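Local coordinates for Alr1585 protein (Nostoc sp., PDB 5C2I), which binds heme and probably uses hydrogen peroxide to oxidise dyes and other substrates, as a tetrameric peroxidase of the dye-decolorizing (DyP) family, at residues G90-N95 against V152-D157; N28-N33 against T71-Q76; G338-L343 against N409-N414. The protein carries 1 engineered substitution. All blocks are in the same frame, centred on the assembly; numbering follows the deposited sequence.

Interaction 1 (G90-N95 against V152-D157); sequences GDVFAN and VLIADD
F93 and N95 face A155 and L153 across an antiparallel beta ladder at the border of the N-terminal sheet of the DyP alpha+beta barrel, where strand 93-98 is the outermost within the chain and strand 150-156 lies next to it. The short strand axes run 4.6 Å apart at 166°, and two hydrogen-bonded pairs, F93 with A155 and N95 with L153, frame the non-hydrogen-bonded pair of A94 with I154. F93 N reaches A155 O at 2.8 Å, with the donor in the carbonyl plane, while L153 N to N95 O is the straightest of the four bonds, 177° at the hydrogen.

One face of the ladder carries F93, N95, L153 and A155. The benzyl stem of F93 lies beside the small A155, CB to CB 4.2 Å, and with CG anti to the backbone N (chi1 -179°) the ring leans along the strands toward L153. There L153 CD2 comes to the ring edge, 4.0 Å from F93 CD1. N95 lies alongside L153, both pointing the same way, and its OD1 sits in the plane of the F93 ring at the edge. Its ND2 is tied to G32 O and Q31 OE1, which hold the amide beside the leucine methyls.

The other face carries A94, which touches F65 of helix 55-68, and I154. V92, just before the strand, lies beside I154, whose CG2 meets V92 CB at 4.0 Å, and helix 159-176 receives both, V92 on I165 and I154 on L162 and V166. At the mouth of the ladder the side chain of D156 crosses V92 at about a right angle; its OD2 is bonded to D158 N, and its OD1 rests 3.6 Å from V92 CG1.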
# COMPACT_ATOMS: atom_id res chain seq x y z
N GLY A 90 4.12 6.23 -22.99
CA GLY A 90 3.87 6.97 -24.21
C GLY A 90 3.10 8.25 -23.99
O GLY A 90 2.89 8.70 -22.86
N ASP A 91 2.71 8.86 -25.09
CA ASP A 91 1.82 10.02 -25.07
C ASP A 91 0.48 9.61 -24.46
O ASP A 91 0.17 8.41 -24.34
CB ASP A 91 1.55 10.48 -26.50
CG ASP A 91 2.79 10.99 -27.23
OD1 ASP A 91 3.75 11.45 -26.57
OD2 ASP A 91 2.79 10.92 -28.47
N VAL A 92 -0.35 10.59 -24.11
CA VAL A 92 -1.74 10.31 -23.83
C VAL A 92 -2.36 9.58 -24.99
O VAL A 92 -1.94 9.72 -26.14
CB VAL A 92 -2.63 11.57 -23.55
CG1 VAL A 92 -2.25 12.21 -22.24
CG2 VAL A 92 -2.58 12.58 -24.66
N PHE A 93 -3.38 8.81 -24.69
CA PHE A 93 -4.18 8.15 -25.69
C PHE A 93 -5.35 9.05 -26.07
O PHE A 93 -5.98 9.65 -25.18
CB PHE A 93 -4.73 6.81 -25.15
CG PHE A 93 -5.54 6.07 -26.17
CD1 PHE A 93 -6.90 6.36 -26.34
CD2 PHE A 93 -4.91 5.23 -27.08
CE1 PHE A 93 -7.60 5.82 -27.39
CE2 PHE A 93 -5.64 4.61 -28.09
CZ PHE A 93 -6.98 4.90 -28.23
N ALA A 94 -5.69 9.14 -27.35
CA ALA A 94 -6.88 9.94 -27.74
C ALA A 94 -7.68 9.32 -28.89
O ALA A 94 -7.10 8.86 -29.89
CB ALA A 94 -6.47 11.36 -28.08
N ASN A 95 -9.01 9.41 -28.77
CA ASN A 95 -9.94 9.10 -29.83
C ASN A 95 -10.78 10.35 -30.12
O ASN A 95 -10.96 11.23 -29.26
CB ASN A 95 -10.97 8.04 -29.41
CG ASN A 95 -10.50 6.61 -29.44
OD1 ASN A 95 -10.78 5.85 -28.50
ND2 ASN A 95 -9.87 6.18 -30.54
N VAL A 152 -14.82 13.61 -27.61
CA VAL A 152 -13.38 13.50 -27.46
C VAL A 152 -13.09 12.56 -26.28
O VAL A 152 -13.60 12.74 -25.18
CB VAL A 152 -12.79 14.88 -27.19
CG1 VAL A 152 -11.31 14.81 -26.96
CG2 VAL A 152 -13.09 15.81 -28.35
N LEU A 153 -12.20 11.59 -26.50
CA LEU A 153 -11.81 10.65 -25.44
C LEU A 153 -10.30 10.78 -25.28
O LEU A 153 -9.55 10.60 -26.24
CB LEU A 153 -12.22 9.23 -25.83
CG LEU A 153 -11.91 8.08 -24.84
CD1 LEU A 153 -12.83 6.89 -25.17
CD2 LEU A 153 -10.45 7.64 -24.91
N ILE A 154 -9.86 11.09 -24.06
CA ILE A 154 -8.44 11.17 -23.72
C ILE A 154 -8.16 10.30 -22.51
O ILE A 154 -8.92 10.32 -21.55
CB ILE A 154 -8.01 12.62 -23.38
CG1 ILE A 154 -8.43 13.57 -24.52
CG2 ILE A 154 -6.49 12.71 -23.27
CD1 ILE A 154 -9.67 14.30 -24.19
N ALA A 155 -7.09 9.50 -22.57
CA ALA A 155 -6.82 8.53 -21.55
C ALA A 155 -5.34 8.41 -21.22
O ALA A 155 -4.47 8.62 -22.07
CB ALA A 155 -7.42 7.15 -21.93
N ASP A 156 -5.06 8.09 -19.97
CA ASP A 156 -3.71 8.00 -19.49
C ASP A 156 -3.73 7.30 -18.12
O ASP A 156 -4.71 7.37 -17.41
CB ASP A 156 -3.09 9.38 -19.31
CG ASP A 156 -1.56 9.32 -19.36
OD1 ASP A 156 -1.00 9.31 -20.49
OD2 ASP A 156 -0.91 9.20 -18.30
N ASP A 157 -2.63 6.63 -17.78
CA ASP A 157 -2.52 6.04 -16.43
C ASP A 157 -2.25 7.07 -15.32
O ASP A 157 -2.61 6.81 -14.17
CB ASP A 157 -1.40 4.99 -16.40
CG ASP A 157 -1.77 3.74 -17.23
OD1 ASP A 157 -2.92 3.33 -17.28
OD2 ASP A 157 -0.83 3.17 -17.81

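Interaction 2 (N28-N33 against T71-Q76)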
# COMPACT_ATOMS: atom_id res chain seq x y z
N ASN A 28 -2.36 2.00 -39.64
CA ASN A 28 -1.87 3.36 -39.60
C ASN A 28 -2.97 4.40 -39.63
O ASN A 28 -2.83 5.45 -39.05
CB ASN A 28 -0.95 3.63 -40.81
CG ASN A 28 -0.12 4.88 -40.61
OD1 ASN A 28 0.53 5.07 -39.57
ND2 ASN A 28 -0.20 5.81 -41.57
N ASP A 29 -4.08 4.10 -40.30
CA ASP A 29 -5.18 5.07 -40.48
C ASP A 29 -6.40 4.81 -39.63
O ASP A 29 -7.36 5.63 -39.62
CB ASP A 29 -5.60 5.16 -41.97
CG ASP A 29 -6.23 6.52 -42.33
OD1 ASP A 29 -5.83 7.52 -41.70
OD2 ASP A 29 -7.05 6.59 -43.30
N LEU A 30 -6.38 3.68 -38.92
CA LEU A 30 -7.50 3.31 -38.01
C LEU A 30 -7.19 3.86 -36.64
O LEU A 30 -6.05 3.73 -36.15
CB LEU A 30 -7.60 1.78 -37.91
CG LEU A 30 -8.61 1.19 -36.92
CD1 LEU A 30 -10.03 1.47 -37.40
CD2 LEU A 30 -8.40 -0.30 -36.76
N GLN A 31 -8.18 4.42 -35.98
CA GLN A 31 -7.99 4.87 -34.59
C GLN A 31 -7.78 3.66 -33.64
O GLN A 31 -8.28 2.57 -33.88
CB GLN A 31 -9.20 5.66 -34.10
CG GLN A 31 -9.35 7.01 -34.77
CD GLN A 31 -10.36 7.89 -34.06
OE1 GLN A 31 -10.27 8.13 -32.85
NE2 GLN A 31 -11.33 8.38 -34.81
N GLY A 32 -7.04 3.89 -32.57
CA GLY A 32 -6.88 2.93 -31.49
C GLY A 32 -8.15 2.72 -30.67
O GLY A 32 -9.18 3.35 -30.92
N ASN A 33 -8.06 1.78 -29.71
CA ASN A 33 -9.15 1.44 -28.79
C ASN A 33 -10.27 0.64 -29.42
O ASN A 33 -11.23 0.27 -28.73
CB ASN A 33 -9.72 2.70 -28.10
CG ASN A 33 -10.48 2.42 -26.82
OD1 ASN A 33 -10.12 1.53 -26.04
ND2 ASN A 33 -11.51 3.21 -26.58
N THR A 71 -4.64 8.82 -31.56
CA THR A 71 -3.81 7.63 -31.54
C THR A 71 -4.31 6.64 -32.57
O THR A 71 -5.43 6.18 -32.47
CB THR A 71 -3.88 6.98 -30.15
OG1 THR A 71 -3.62 7.95 -29.14
CG2 THR A 71 -2.85 5.84 -30.01
N SER A 72 -3.45 6.26 -33.52
CA SER A 72 -3.79 5.16 -34.42
C SER A 72 -3.62 3.79 -33.73
O SER A 72 -2.94 3.67 -32.71
CB SER A 72 -2.91 5.23 -35.66
OG SER A 72 -1.58 4.92 -35.34
N ALA A 73 -4.15 2.75 -34.35
CA ALA A 73 -3.89 1.40 -33.87
C ALA A 73 -2.40 1.04 -33.90
O ALA A 73 -1.88 0.41 -32.98
CB ALA A 73 -4.70 0.40 -34.67
N LYS A 74 -1.69 1.50 -34.93
CA LYS A 74 -0.26 1.30 -35.01
C LYS A 74 0.47 2.01 -33.88
O LYS A 74 1.32 1.41 -33.23
CB LYS A 74 0.28 1.75 -36.39
CG LYS A 74 1.81 1.71 -36.60
CD LYS A 74 2.27 2.62 -37.76
CE LYS A 74 3.76 2.33 -38.14
NZ LYS A 74 4.67 2.86 -37.07
N LYS A 75 0.15 3.26 -33.64
CA LYS A 75 0.77 4.03 -32.56
C LYS A 75 0.48 3.39 -31.20
O LYS A 75 1.37 3.26 -30.38
CB LYS A 75 0.33 5.49 -32.58
CG LYS A 75 0.96 6.36 -31.49
CD LYS A 75 2.43 6.59 -31.78
CE LYS A 75 3.09 7.34 -30.61
NZ LYS A 75 4.54 7.57 -30.80
N GLN A 76 -0.76 2.97 -31.00
CA GLN A 76 -1.16 2.30 -29.75
C GLN A 76 -0.28 1.05 -29.50
O GLN A 76 0.29 0.90 -28.41
CB GLN A 76 -2.61 1.89 -29.81
CG GLN A 76 -3.10 1.21 -28.57
CD GLN A 76 -4.49 0.68 -28.70
OE1 GLN A 76 -5.24 1.11 -29.59
NE2 GLN A 76 -4.89 -0.22 -27.78
O HOH W 1 0.12 5.85 -37.18
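L30 and A73 meet in a single backbone bridge between the loop after helix 24-29 and the N-capped start of helix 73-86, in the alpha+beta domain of the DyP fold; S72 takes the N-cap position. The carbonyl of L30 receives A73 N at 2.8 Å, and the next exchange runs the other way, G32 N giving its hydrogen to T71 O at 170°. Together the two bonds enclose Q31 and S72, with no longer ladder following. A third bond is made by a side chain: N33 N donates to Q76 OE1 at 2.9 Å, tilted 27° from the plane of the amide carbonyl. Extended, with CG anti to the backbone N (chi1 -179°), Q76 reaches along the loop and also brings OE1 within 3.1 Å of G32 CA, a close fit at a residue that carries no side chain.

The same shell includes van der Waals contacts. L30 CD2 packs on A73 CB, and S72 CB rests against N28 O and L30 O. The side chains of N28 and K74 run side by side in the same direction, N28 OD1 lying beside the aliphatic CD of the lysine, whose ammonium pairs with D78.

Farther out, several groups fix the partners in place. Q76 NE2 is held by K36 O, which sets the rotation of its amide, and T71 OG1 accepts from A94 N. The amide of Q31 bonds to F96 O, P459 O and N95. S72 OG accepts from K75 N at 2.9 Å, closing the cap of the helix, and a water links the same hydroxyl to N28, donating to N28 OD1 over a short 2.5 Å and lying 2.7 Å from S72 OG.

Interaction 3 (G338-L343 against N409-N414); sequences GDTARL and NFVQVN
V411 and F410 bring their side chains against one side of the short helix 339-343, and the meeting between them is apolar. V411 points at the helix and spreads its two methyls: its chi1 of 70° puts CG1 between the backbone N and the carbonyl carbon, 3.8 Å from L343 CD1, and leaves CG2 anti to the N, 4.2 Å from D339 CB. The valine and leucine side chains cross at about a right angle. T340 contributes its methyl, CG2 coming 3.5 Å from F410 CZ at the edge of the ring and in its plane. One face of that ring is occupied by its own neighbour, V411 CB, and W404 stacks on F410 as well. A cis peptide bond joins F410 to V411.

The polar groups are engaged within each segment or with residues outside the pair. On the helix, R342 NH2 forms a salt bridge with D339 OD1 at 2.8 Å, reaching the anti side of the carboxylate, 28° out of its plane. The other oxygen, OD2, is paired with R332, and R342 NH1 reaches D317, giving a chain of ion pairs R332–D339–R342–D317. T340 OG1 bonds to E357. In the loop, N414 N closes back on N409 OD1 at 2.9 Å, and K333 bonds to F410 O.

As a whole this is plain helix-to-loop packing in the C-terminal part of the DyP-type peroxidase fold: a one-turn helix, the side chain of D339 about 11 Å from the bound heme, held against the loop that follows helix 397-405.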
# COMPACT_ATOMS: atom_id res chain seq x y z
N GLY A 338 -24.05 -20.77 -29.13
CA GLY A 338 -24.69 -21.85 -29.87
C GLY A 338 -26.14 -22.14 -29.58
O GLY A 338 -26.77 -22.92 -30.34
N ASP A 339 -26.71 -21.59 -28.50
CA ASP A 339 -28.14 -21.91 -28.18
C ASP A 339 -29.06 -21.61 -29.37
O ASP A 339 -30.02 -22.35 -29.59
CB ASP A 339 -28.69 -21.12 -26.98
CG ASP A 339 -28.23 -21.64 -25.65
OD1 ASP A 339 -27.79 -22.82 -25.53
OD2 ASP A 339 -28.29 -20.84 -24.67
N THR A 340 -28.80 -20.54 -30.12
CA THR A 340 -29.72 -20.16 -31.22
C THR A 340 -29.58 -21.09 -32.42
O THR A 340 -30.55 -21.36 -33.15
CB THR A 340 -29.60 -18.71 -31.70
OG1 THR A 340 -28.38 -18.54 -32.46
CG2 THR A 340 -29.66 -17.72 -30.55
N ALA A 341 -28.38 -21.65 -32.57
CA ALA A 341 -28.10 -22.59 -33.64
C ALA A 341 -28.71 -23.96 -33.38
O ALA A 341 -29.05 -24.66 -34.32
CB ALA A 341 -26.58 -22.69 -33.85
N ARG A 342 -28.84 -24.36 -32.13
CA ARG A 342 -29.58 -25.57 -31.79
C ARG A 342 -31.07 -25.43 -31.77
O ARG A 342 -31.81 -26.30 -32.23
CB ARG A 342 -29.32 -25.97 -30.36
CG ARG A 342 -28.02 -26.66 -30.14
CD ARG A 342 -27.98 -27.10 -28.68
NE ARG A 342 -27.59 -25.99 -27.81
CZ ARG A 342 -26.33 -25.55 -27.67
NH1 ARG A 342 -25.33 -26.13 -28.32
NH2 ARG A 342 -26.07 -24.53 -26.86
N LEU A 343 -31.51 -24.38 -31.09
CA LEU A 343 -32.88 -24.34 -30.60
C LEU A 343 -33.77 -23.69 -31.62
O LEU A 343 -34.92 -24.06 -31.73
CB LEU A 343 -32.96 -23.59 -29.24
CG LEU A 343 -32.29 -24.31 -28.06
CD1 LEU A 343 -32.26 -23.41 -26.84
CD2 LEU A 343 -33.03 -25.65 -27.74
N ASN A 409 -39.26 -14.32 -24.44
CA ASN A 409 -39.25 -15.59 -25.13
C ASN A 409 -37.94 -15.89 -25.87
O ASN A 409 -37.88 -16.79 -26.70
CB ASN A 409 -40.44 -15.70 -26.06
CG ASN A 409 -41.76 -15.74 -25.29
OD1 ASN A 409 -41.78 -16.04 -24.07
ND2 ASN A 409 -42.84 -15.53 -26.00
N PHE A 410 -36.87 -15.19 -25.48
CA PHE A 410 -35.55 -15.55 -25.98
C PHE A 410 -34.68 -16.13 -24.85
O PHE A 410 -34.58 -15.53 -23.79
CB PHE A 410 -34.80 -14.34 -26.59
CG PHE A 410 -33.44 -14.73 -27.13
CD1 PHE A 410 -33.33 -15.29 -28.38
CD2 PHE A 410 -32.31 -14.68 -26.32
CE1 PHE A 410 -32.09 -15.74 -28.86
CE2 PHE A 410 -31.08 -15.12 -26.78
CZ PHE A 410 -30.97 -15.66 -28.06
N VAL A 411 -33.94 -17.21 -25.08
CA VAL A 411 -33.91 -18.03 -26.31
C VAL A 411 -35.09 -18.99 -26.39
O VAL A 411 -35.37 -19.52 -27.46
CB VAL A 411 -32.58 -18.85 -26.40
CG1 VAL A 411 -32.54 -19.97 -25.36
CG2 VAL A 411 -32.38 -19.39 -27.81
N GLN A 412 -35.78 -19.22 -25.28
CA GLN A 412 -36.98 -20.07 -25.33
C GLN A 412 -38.13 -19.38 -24.60
O GLN A 412 -37.92 -18.42 -23.84
CB GLN A 412 -36.68 -21.50 -24.86
CG GLN A 412 -36.26 -21.68 -23.44
CD GLN A 412 -36.34 -23.15 -22.99
OE1 GLN A 412 -36.19 -24.08 -23.80
NE2 GLN A 412 -36.59 -23.36 -21.70
N VAL A 413 -39.34 -19.84 -24.91
CA VAL A 413 -40.54 -19.27 -24.37
C VAL A 413 -40.43 -19.26 -22.84
O VAL A 413 -39.92 -20.19 -22.22
CB VAL A 413 -41.80 -20.08 -24.83
CG1 VAL A 413 -43.04 -19.57 -24.13
CG2 VAL A 413 -41.98 -19.97 -26.33
N ASN A 414 -40.87 -18.16 -22.24
CA ASN A 414 -40.87 -17.96 -20.79
C ASN A 414 -39.52 -17.97 -20.10
O ASN A 414 -39.44 -18.24 -18.91
CB ASN A 414 -41.83 -18.92 -20.09
CG ASN A 414 -43.24 -18.75 -20.59
OD1 ASN A 414 -43.68 -17.64 -20.87
ND2 ASN A 414 -43.93 -19.84 -20.77

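How the interactions relate
Interactions 1 and 2 adjoin in the N-terminal alpha+beta domain, their centres 12 Å apart. Interaction 2 packs against strand 93-98 of interaction 1, through A94 O to T71 N and N95 ND2 to G32 O, so the backbone bridge before helix 73-86 runs beside the edge of the sheet. Both rest on main-chain bonds, regular pairing in interaction 1 and a single bridge with capping and water in interaction 2. Interaction 3 lies on the opposite side of the chain's centre, about 25 Å from interaction 2 at the nearest atoms, in the C-terminal part of the fold. It relies on methyls and a ring edge. All three are largely buried, and each also has an exposed residue at its margin, D91, N28 and L343.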